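PDB 3PHS: cell wall surface anchor family protein from Streptococcus agalactiae, which is a minor pilin of the streptococcal pilus, anchored to the cell wall, and mediates adhesion to lung epithelial cells through an IgG-like domain. Local coordinates for residues L61-W64 and N65-T68; E21-D24 and I25-P28; Q94-D97 and G98-G102. One frame throughout, in Å; residues are numbered along the deposited sequence.

In the fold
All three contacts lie in the part of the chain built on the two sheets of strands 13-21 to 125-127, in the order contact 2, contact 1, contact 3. Contact 2 follows strand 13-21, contact 1 closes helix 60-65, and contact 3 is the corner between strands 89-95 and 98-106. Contacts 1 and 3 meet, their centres about 17 Å apart, and share Tyr101 of strand 98-106, on which the helix packs. Contact 2 stands apart, its centre about 26 Å from that of contact 1 and 27 Å from that of contact 3; through the salt bridge of Asp24 with Lys228 it links the first half of the chain to the second.

Contact 1: L61-W64 and N65-T68; sequences LAHW and NSLT
Leu67 folds back over the indole of Trp64 at the end of helix 60-65. Its CD1 sits over one face of the six-membered ring in a CH-pi contact, 4.2 Å from the centroid and offset toward the rim, with CE3 the nearest ring atom. The Leu67 side chain leaves with CG anti to its carbonyl carbon (chi1 -55°) and extended beyond, which sends CD1 to the indole while CD2 comes within 4.2 Å of His63 CE1.

Ser66 OG gives a 2.6 Å hydrogen bond to His63 O, for which chi1 at 79° sets it between the backbone N and the carbonyl carbon. Ser66 N donates to the same His63 O at 3.3 Å, and both donors come from one face of the carbonyl plane. The last alpha-helical bond of good geometry runs from Asn65 N to Leu61 O (2.8 Å); one residue on, Ser66 N reaches Ala62 O only weakly, and Leu67 N donates to Trp64 O, three residues back. The Asn65 side chain crosses that of Leu61, ND2 being 3.6 Å from Leu61 CG, while its OD1 is hydrogen-bonded to Tyr101 OH. A water donates to both Trp64 O and Leu67 O.

His63 NE2 is bonded to Gln75, and Leu72 touches both Trp64 and Leu67, so the following helix 69-75 packs on this helix end. The chemistry implies a helix end where backbone amides, a hydroxyl and a water satisfy Leu61 O, His63 O and Trp64 O, Ala62 O having the weak bond, while Trp64 is buried against Tyr50, Leu52 and Leu72 and Leu67 lies on it.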
ATOM      1  N   LEU A  61      18.536  -0.967  -9.395  1.00 15.03           N
ATOM      2  CA  LEU A  61      17.151  -1.184  -8.980  1.00 14.79           C
ATOM      3  C   LEU A  61      16.787  -0.236  -7.831  1.00 14.99           C
ATOM      4  O   LEU A  61      15.714   0.397  -7.837  1.00 14.75           O
ATOM      5  CB  LEU A  61      16.900  -2.656  -8.617  1.00 14.82           C
ATOM      6  CG  LEU A  61      15.487  -3.010  -8.106  1.00 15.40           C
ATOM      7  CD1 LEU A  61      14.384  -2.707  -9.131  1.00 16.10           C
ATOM      8  CD2 LEU A  61      15.432  -4.474  -7.670  1.00 17.00           C
ATOM      9  N   ALA A  62      17.685  -0.110  -6.854  1.00 15.12           N
ATOM     10  CA  ALA A  62      17.438   0.818  -5.740  1.00 15.28           C
ATOM     11  C   ALA A  62      17.316   2.257  -6.239  1.00 15.36           C
ATOM     12  O   ALA A  62      16.496   3.019  -5.736  1.00 14.66           O
ATOM     13  CB  ALA A  62      18.554   0.704  -4.679  1.00 15.60           C
ATOM     14  N   HIS A  63      18.143   2.630  -7.212  1.00 15.42           N
ATOM     15  CA  HIS A  63      18.062   3.959  -7.787  1.00 16.37           C
ATOM     16  C   HIS A  63      16.684   4.242  -8.368  1.00 15.43           C
ATOM     17  O   HIS A  63      16.080   5.280  -8.094  1.00 15.48           O
ATOM     18  CB  HIS A  63      19.119   4.184  -8.869  1.00 17.03           C
ATOM     19  CG  HIS A  63      18.946   5.487  -9.581  1.00 20.78           C
ATOM     20  ND1 HIS A  63      19.121   6.702  -8.950  1.00 23.82           N
ATOM     21  CD2 HIS A  63      18.544   5.773 -10.843  1.00 22.92           C
ATOM     22  CE1 HIS A  63      18.877   7.679  -9.809  1.00 25.14           C
ATOM     23  NE2 HIS A  63      18.529   7.141 -10.965  1.00 23.59           N
ATOM     24  N   TRP A  64      16.201   3.312  -9.179  1.00 14.47           N
ATOM     25  CA  TRP A  64      14.908   3.458  -9.828  1.00 14.36           C
ATOM     26  C   TRP A  64      13.752   3.385  -8.833  1.00 14.49           C
ATOM     27  O   TRP A  64      12.804   4.138  -8.963  1.00 13.71           O
ATOM     28  CB  TRP A  64      14.789   2.461 -10.994  1.00 14.14           C
ATOM     29  CG  TRP A  64      15.527   3.034 -12.168  1.00 13.66           C
ATOM     30  CD1 TRP A  64      16.870   2.990 -12.401  1.00 14.70           C
ATOM     31  CD2 TRP A  64      14.961   3.841 -13.203  1.00 14.26           C
ATOM     32  NE1 TRP A  64      17.179   3.709 -13.545  1.00 14.85           N
ATOM     33  CE2 TRP A  64      16.022   4.247 -14.050  1.00 13.31           C
ATOM     34  CE3 TRP A  64      13.660   4.256 -13.499  1.00 13.60           C
ATOM     35  CZ2 TRP A  64      15.815   5.035 -15.196  1.00 15.13           C
ATOM     36  CZ3 TRP A  64      13.450   5.046 -14.651  1.00 16.01           C
ATOM     37  CH2 TRP A  64      14.525   5.419 -15.482  1.00 14.16           C
ATOM     38  N   ASN A  65      13.883   2.544  -7.806  1.00 14.62           N
ATOM     39  CA  ASN A  65      12.861   2.439  -6.756  1.00 15.75           C
ATOM     40  C   ASN A  65      12.734   3.710  -5.912  1.00 16.38           C
ATOM     41  O   ASN A  65      11.693   3.938  -5.286  1.00 17.06           O
ATOM     42  CB  ASN A  65      13.154   1.254  -5.835  1.00 15.76           C
ATOM     43  CG  ASN A  65      12.723  -0.093  -6.425  1.00 17.66           C
ATOM     44  OD1 ASN A  65      11.872  -0.167  -7.313  1.00 19.75           O
ATOM     45  ND2 ASN A  65      13.302  -1.172  -5.895  1.00 17.87           N
ATOM     46  N   SER A  66      13.792   4.526  -5.906  1.00 17.16           N
ATOM     47  CA  SER A  66      13.845   5.782  -5.122  1.00 17.41           C
ATOM     48  C   SER A  66      13.144   6.957  -5.815  1.00 17.47           C
ATOM     49  O   SER A  66      12.827   7.960  -5.176  1.00 17.42           O
ATOM     50  CB  SER A  66      15.303   6.156  -4.809  1.00 17.77           C
ATOM     51  OG  SER A  66      15.947   6.771  -5.922  1.00 20.08           O
ATOM     52  N   LEU A  67      12.900   6.824  -7.119  1.00 17.00           N
ATOM     53  CA  LEU A  67      12.305   7.883  -7.929  1.00 16.89           C
ATOM     54  C   LEU A  67      10.793   7.969  -7.775  1.00 17.13           C
ATOM     55  O   LEU A  67      10.112   6.943  -7.674  1.00 16.62           O
ATOM     56  CB  LEU A  67      12.639   7.683  -9.406  1.00 17.13           C
ATOM     57  CG  LEU A  67      14.118   7.568  -9.756  1.00 17.30           C
ATOM     58  CD1 LEU A  67      14.265   7.403 -11.267  1.00 17.82           C
ATOM     59  CD2 LEU A  67      14.888   8.794  -9.248  1.00 19.35           C
ATOM     60  N   THR A  68      10.267   9.198  -7.740  1.00 16.91           N
ATOM     61  CA  THR A  68       8.823   9.379  -7.802  1.00 17.69           C
ATOM     62  C   THR A  68       8.323   9.048  -9.212  1.00 16.94           C
ATOM     63  O   THR A  68       9.117   8.973 -10.186  1.00 16.51           O
ATOM     64  CB  THR A  68       8.380  10.845  -7.441  1.00 17.68           C
ATOM     65  OG1 THR A  68       8.734  11.727  -8.513  1.00 20.03           O
ATOM     66  CG2 THR A  68       9.015  11.323  -6.137  1.00 20.10           C
TER
HETATM   67  O   HOH W   1       9.838   3.939  -8.383  1.00 19.10           O

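Contact 2: E21-D24 and I25-P28; sequences EARD and IDRP
Asp26 OD2 is gripped twice by Arg23, once by the backbone and once by the side chain. Arg23 N donates to Asp26 OD2 on its anti side at 3.0 Å, and Arg23 NE reaches the same oxygen on the syn side at 2.9 Å in a nearly straight bond (171°); both come from one face of the carboxylate plane. Arg23 NH2 then takes Asp26 OD1 through its syn lone pair, also at 2.9 Å, completing a side-on, two-nitrogen salt bridge. The grip is not coplanar: the guanidinium and carboxylate planes are 51° apart.

Arg23 gets there by bending at chi3 (-73°), which brings NE and NH2 back over the turn that its own backbone begins. Ile25 covers one guanidinium face, its CD1 centred over the group and 3.9 Å from Arg23 CZ, while Ala22 CB packs on Asp26 CB.

The main chain closes the same loop, with Asp26 N donating to Arg23 O at 2.8 Å and Arg27 N to Asp24 O at 3.2 Å, successive three-residue bonds of a short 3-10 turn. The Asp26 side chain in return bonds back to the backbone N of Arg23, three residues earlier. Two donors on OD2 and one on OD1 fix the rotation of this buried carboxylate and would be expected to favour its charged form.

The turn leaves strand 13-21 and leads toward strand 40-41, with Glu38 touching both Arg23 and Asp26. Asp24 makes a salt bridge to Lys228, between strands 221-226 and 231-240, and Arg27 reaches Tyr128 O just past strand 125-127.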
ATOM      1  N   GLU A  21      -2.067 -13.772  -8.612  1.00 11.87           N
ATOM      2  CA  GLU A  21      -2.124 -13.840  -7.167  1.00 13.13           C
ATOM      3  C   GLU A  21      -1.945 -15.309  -6.790  1.00 14.15           C
ATOM      4  O   GLU A  21      -2.815 -16.136  -7.064  1.00 15.20           O
ATOM      5  CB  GLU A  21      -3.444 -13.252  -6.624  1.00 13.89           C
ATOM      6  CG  GLU A  21      -3.469 -11.718  -6.740  1.00 14.01           C
ATOM      7  CD  GLU A  21      -4.754 -11.070  -6.234  1.00 15.14           C
ATOM      8  OE1 GLU A  21      -5.737 -11.783  -5.915  1.00 16.63           O
ATOM      9  OE2 GLU A  21      -4.773  -9.826  -6.200  1.00 16.40           O
ATOM     10  N   ALA A  22      -0.805 -15.606  -6.186  1.00 14.73           N
ATOM     11  CA  ALA A  22      -0.422 -16.972  -5.853  1.00 16.78           C
ATOM     12  C   ALA A  22      -0.231 -17.088  -4.349  1.00 18.19           C
ATOM     13  O   ALA A  22       0.006 -16.087  -3.670  1.00 19.11           O
ATOM     14  CB  ALA A  22       0.881 -17.347  -6.593  1.00 16.23           C
ATOM     15  N   ARG A  23      -0.303 -18.312  -3.837  1.00 18.90           N
ATOM     16  CA  ARG A  23      -0.023 -18.589  -2.423  1.00 20.37           C
ATOM     17  C   ARG A  23       1.483 -18.680  -2.185  1.00 21.06           C
ATOM     18  O   ARG A  23       2.238 -19.051  -3.095  1.00 20.47           O
ATOM     19  CB  ARG A  23      -0.657 -19.934  -2.014  1.00 20.59           C
ATOM     20  CG  ARG A  23      -2.172 -20.078  -2.280  1.00 22.33           C
ATOM     21  CD  ARG A  23      -2.624 -21.548  -2.188  1.00 22.84           C
ATOM     22  NE  ARG A  23      -2.190 -22.358  -3.341  1.00 24.91           N
ATOM     23  CZ  ARG A  23      -2.547 -23.625  -3.559  1.00 25.90           C
ATOM     24  NH1 ARG A  23      -3.357 -24.245  -2.714  1.00 26.44           N
ATOM     25  NH2 ARG A  23      -2.093 -24.291  -4.622  1.00 23.05           N
ATOM     26  N   ASP A  24       1.929 -18.386  -0.963  1.00 21.78           N
ATOM     27  CA  ASP A  24       3.359 -18.452  -0.665  1.00 22.93           C
ATOM     28  C   ASP A  24       3.909 -19.819  -1.101  1.00 22.67           C
ATOM     29  O   ASP A  24       5.027 -19.897  -1.609  1.00 22.51           O
ATOM     30  CB  ASP A  24       3.664 -18.187   0.819  1.00 24.41           C
ATOM     31  CG  ASP A  24       3.581 -16.702   1.203  1.00 28.01           C
ATOM     32  OD1 ASP A  24       3.215 -15.843   0.360  1.00 31.23           O
ATOM     33  OD2 ASP A  24       3.887 -16.394   2.382  1.00 32.55           O
ATOM     34  N   ILE A  25       3.102 -20.873  -0.943  1.00 22.28           N
ATOM     35  CA  ILE A  25       3.533 -22.234  -1.330  1.00 22.42           C
ATOM     36  C   ILE A  25       3.592 -22.503  -2.850  1.00 21.22           C
ATOM     37  O   ILE A  25       4.285 -23.425  -3.288  1.00 21.35           O
ATOM     38  CB  ILE A  25       2.718 -23.359  -0.625  1.00 22.67           C
ATOM     39  CG1 ILE A  25       1.227 -23.264  -0.968  1.00 24.99           C
ATOM     40  CG2 ILE A  25       2.952 -23.301   0.881  1.00 24.85           C
ATOM     41  CD1 ILE A  25       0.648 -24.535  -1.519  1.00 28.19           C
ATOM     42  N   ASP A  26       2.865 -21.705  -3.629  1.00 19.57           N
ATOM     43  CA  ASP A  26       2.908 -21.741  -5.087  1.00 18.86           C
ATOM     44  C   ASP A  26       4.176 -21.084  -5.620  1.00 17.95           C
ATOM     45  O   ASP A  26       4.496 -21.219  -6.802  1.00 17.93           O
ATOM     46  CB  ASP A  26       1.702 -20.998  -5.706  1.00 18.81           C
ATOM     47  CG  ASP A  26       0.357 -21.664  -5.407  1.00 21.08           C
ATOM     48  OD1 ASP A  26       0.317 -22.909  -5.304  1.00 23.03           O
ATOM     49  OD2 ASP A  26      -0.665 -20.931  -5.296  1.00 20.03           O
ATOM     50  N   ARG A  27       4.876 -20.339  -4.777  1.00 16.52           N
ATOM     51  CA  ARG A  27       6.025 -19.605  -5.279  1.00 16.89           C
ATOM     52  C   ARG A  27       7.208 -19.563  -4.336  1.00 16.61           C
ATOM     53  O   ARG A  27       7.610 -18.475  -3.899  1.00 16.65           O
ATOM     54  CB  ARG A  27       5.625 -18.189  -5.701  1.00 16.44           C
ATOM     55  CG  ARG A  27       6.519 -17.678  -6.801  1.00 15.72           C
ATOM     56  CD  ARG A  27       6.228 -16.230  -7.186  1.00 15.99           C
ATOM     57  NE  ARG A  27       7.196 -15.849  -8.209  1.00 15.46           N
ATOM     58  CZ  ARG A  27       7.182 -14.709  -8.885  1.00 14.60           C
ATOM     59  NH1 ARG A  27       6.239 -13.786  -8.652  1.00 12.38           N
ATOM     60  NH2 ARG A  27       8.120 -14.497  -9.798  1.00 14.65           N
ATOM     61  N   PRO A  28       7.788 -20.739  -4.029  1.00 16.73           N
ATOM     62  CA  PRO A  28       8.999 -20.764  -3.201  1.00 17.00           C
ATOM     63  C   PRO A  28      10.151 -20.136  -3.975  1.00 17.14           C
ATOM     64  O   PRO A  28      10.179 -20.227  -5.207  1.00 17.61           O
ATOM     65  CB  PRO A  28       9.272 -22.269  -3.001  1.00 17.36           C
ATOM     66  CG  PRO A  28       8.653 -22.926  -4.202  1.00 16.73           C
ATOM     67  CD  PRO A  28       7.457 -22.073  -4.577  1.00 16.60           C
TER

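Contact 3: Q94-D97 and G98-G102; sequences QLPD and GIYYG
The chain turns a corner at Gln94, near the end of strand 89-95, and Pro96 and Asp97 lead into strand 98-106. Gln94 takes the left-handed helical conformation; Leu95, Pro96 and Asp97 run on extended after it, and Gly98 is almost fully stretched. The two arms do not pair with each other; the chain swings from one sheet to the other.

What ties the corner is Tyr100. Its OH donates to Pro96 O, four residues back, at 2.5 Å, with the donor tilted 17° from the carbonyl plane and the carbonyl oxygen lying at the edge of the ring, near its plane. Such a bond from a tyrosine near the start of a strand to the backbone of the preceding corner is a tyrosine corner, a feature of Greek-key beta proteins, and the sequence Leu-Pro-Asp-Gly-Ile-Tyr suits it. Tyr100 CG stands anti to the carbonyl carbon (chi1 -65°), which aims the ring back at the corner.

Pro96 flanks the hydroxyl, its CD 3.2 Å from Tyr100 OH. Leu95 lies over one ring face: its CD2 makes a CH-pi contact 4.2 Å from the centroid, offset toward the rim, and its CB is 3.7 Å from Tyr100 OH. The phenol is therefore held at its end by a hydrogen bond and on one face by a leucine. Asp97 bonds through OD2 to His13 NE2.

Strand 98-106 runs between strands 46-52 and 109-121 in its antiparallel sheet, while strand 89-95 pairs with strand 13-21 in the other. Phe80 of strand 76-83 touches Leu95, Pro96 and Tyr100, and Leu121 of strand 109-121 packs on Leu95 and Tyr100, so the corner closes one end of the core between the two sheets.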
ATOM      1  N   GLN A  94       7.322  -5.343 -29.553  1.00 15.34           N
ATOM      2  CA  GLN A  94       8.432  -4.704 -30.275  1.00 15.35           C
ATOM      3  C   GLN A  94       9.178  -3.629 -29.492  1.00 15.26           C
ATOM      4  O   GLN A  94       9.450  -2.530 -30.002  1.00 14.35           O
ATOM      5  CB  GLN A  94       7.942  -4.183 -31.617  1.00 16.30           C
ATOM      6  CG  GLN A  94       7.241  -5.276 -32.401  1.00 17.98           C
ATOM      7  CD  GLN A  94       7.289  -5.047 -33.876  1.00 23.75           C
ATOM      8  OE1 GLN A  94       6.266  -4.728 -34.487  1.00 29.40           O
ATOM      9  NE2 GLN A  94       8.471  -5.200 -34.471  1.00 23.21           N
ATOM     10  N   LEU A  95       9.486  -3.940 -28.237  1.00 14.83           N
ATOM     11  CA  LEU A  95      10.312  -3.054 -27.431  1.00 14.98           C
ATOM     12  C   LEU A  95      11.747  -3.111 -27.952  1.00 14.59           C
ATOM     13  O   LEU A  95      12.245  -4.212 -28.230  1.00 13.85           O
ATOM     14  CB  LEU A  95      10.272  -3.489 -25.962  1.00 14.85           C
ATOM     15  CG  LEU A  95       9.237  -2.842 -25.030  1.00 16.69           C
ATOM     16  CD1 LEU A  95       7.822  -2.808 -25.580  1.00 20.14           C
ATOM     17  CD2 LEU A  95       9.304  -3.572 -23.679  1.00 18.29           C
ATOM     18  N   PRO A  96      12.404  -1.937 -28.094  1.00 14.56           N
ATOM     19  CA  PRO A  96      13.811  -1.893 -28.466  1.00 14.95           C
ATOM     20  C   PRO A  96      14.653  -2.591 -27.424  1.00 14.79           C
ATOM     21  O   PRO A  96      14.328  -2.581 -26.216  1.00 13.79           O
ATOM     22  CB  PRO A  96      14.128  -0.401 -28.467  1.00 14.47           C
ATOM     23  CG  PRO A  96      12.851   0.237 -28.787  1.00 16.00           C
ATOM     24  CD  PRO A  96      11.852  -0.573 -28.004  1.00 15.59           C
ATOM     25  N   ASP A  97      15.714  -3.214 -27.909  1.00 14.66           N
ATOM     26  CA  ASP A  97      16.687  -3.844 -27.070  1.00 15.31           C
ATOM     27  C   ASP A  97      17.147  -2.812 -26.030  1.00 14.21           C
ATOM     28  O   ASP A  97      17.397  -1.648 -26.364  1.00 14.12           O
ATOM     29  CB  ASP A  97      17.822  -4.343 -27.969  1.00 16.36           C
ATOM     30  CG  ASP A  97      18.755  -5.249 -27.255  1.00 18.84           C
ATOM     31  OD1 ASP A  97      19.535  -4.725 -26.440  1.00 21.57           O
ATOM     32  OD2 ASP A  97      18.705  -6.480 -27.485  1.00 20.04           O
ATOM     33  N   GLY A  98      17.177  -3.201 -24.758  1.00 13.38           N
ATOM     34  CA  GLY A  98      17.477  -2.227 -23.701  1.00 13.17           C
ATOM     35  C   GLY A  98      17.227  -2.755 -22.303  1.00 12.53           C
ATOM     36  O   GLY A  98      16.901  -3.928 -22.131  1.00 12.56           O
ATOM     37  N   ILE A  99      17.406  -1.883 -21.312  1.00 12.54           N
ATOM     38  CA  ILE A  99      17.119  -2.203 -19.912  1.00 12.55           C
ATOM     39  C   ILE A  99      15.878  -1.417 -19.536  1.00 11.99           C
ATOM     40  O   ILE A  99      15.803  -0.232 -19.806  1.00 12.46           O
ATOM     41  CB  ILE A  99      18.298  -1.818 -18.939  1.00 12.22           C
ATOM     42  CG1 ILE A  99      19.652  -2.448 -19.355  1.00 14.38           C
ATOM     43  CG2 ILE A  99      17.951  -2.172 -17.476  1.00 13.30           C
ATOM     44  CD1 ILE A  99      19.576  -3.885 -19.676  1.00 16.89           C
ATOM     45  N   TYR A 100      14.903  -2.090 -18.930  1.00 11.98           N
ATOM     46  CA  TYR A 100      13.640  -1.468 -18.572  1.00 11.75           C
ATOM     47  C   TYR A 100      13.342  -1.658 -17.093  1.00 11.85           C
ATOM     48  O   TYR A 100      13.563  -2.730 -16.536  1.00 11.52           O
ATOM     49  CB  TYR A 100      12.478  -2.077 -19.356  1.00 11.81           C
ATOM     50  CG  TYR A 100      12.561  -1.814 -20.837  1.00 12.01           C
ATOM     51  CD1 TYR A 100      13.427  -2.567 -21.651  1.00 11.93           C
ATOM     52  CD2 TYR A 100      11.808  -0.782 -21.420  1.00 13.51           C
ATOM     53  CE1 TYR A 100      13.518  -2.300 -23.047  1.00 11.58           C
ATOM     54  CE2 TYR A 100      11.896  -0.510 -22.799  1.00 12.96           C
ATOM     55  CZ  TYR A 100      12.754  -1.266 -23.590  1.00 11.81           C
ATOM     56  OH  TYR A 100      12.837  -0.977 -24.943  1.00 12.33           O
ATOM     57  N   TYR A 101      12.834  -0.596 -16.487  1.00 10.76           N
ATOM     58  CA  TYR A 101      12.308  -0.643 -15.143  1.00 11.44           C
ATOM     59  C   TYR A 101      10.802  -0.712 -15.261  1.00 11.15           C
ATOM     60  O   TYR A 101      10.187   0.169 -15.863  1.00 11.91           O
ATOM     61  CB  TYR A 101      12.705   0.622 -14.396  1.00 10.79           C
ATOM     62  CG  TYR A 101      12.134   0.760 -13.003  1.00 11.41           C
ATOM     63  CD1 TYR A 101      12.638   0.001 -11.939  1.00 12.32           C
ATOM     64  CD2 TYR A 101      11.107   1.674 -12.744  1.00 11.06           C
ATOM     65  CE1 TYR A 101      12.120   0.153 -10.654  1.00 11.42           C
ATOM     66  CE2 TYR A 101      10.582   1.829 -11.458  1.00 11.69           C
ATOM     67  CZ  TYR A 101      11.106   1.067 -10.428  1.00 10.88           C
ATOM     68  OH  TYR A 101      10.599   1.230  -9.162  1.00 12.73           O
ATOM     69  N   GLY A 102      10.217  -1.737 -14.651  1.00 10.76           N
ATOM     70  CA  GLY A 102       8.779  -1.968 -14.696  1.00 10.66           C
ATOM     71  C   GLY A 102       8.143  -1.894 -13.319  1.00 11.36           C
ATOM     72  O   GLY A 102       8.735  -2.316 -12.336  1.00 11.51           O
TER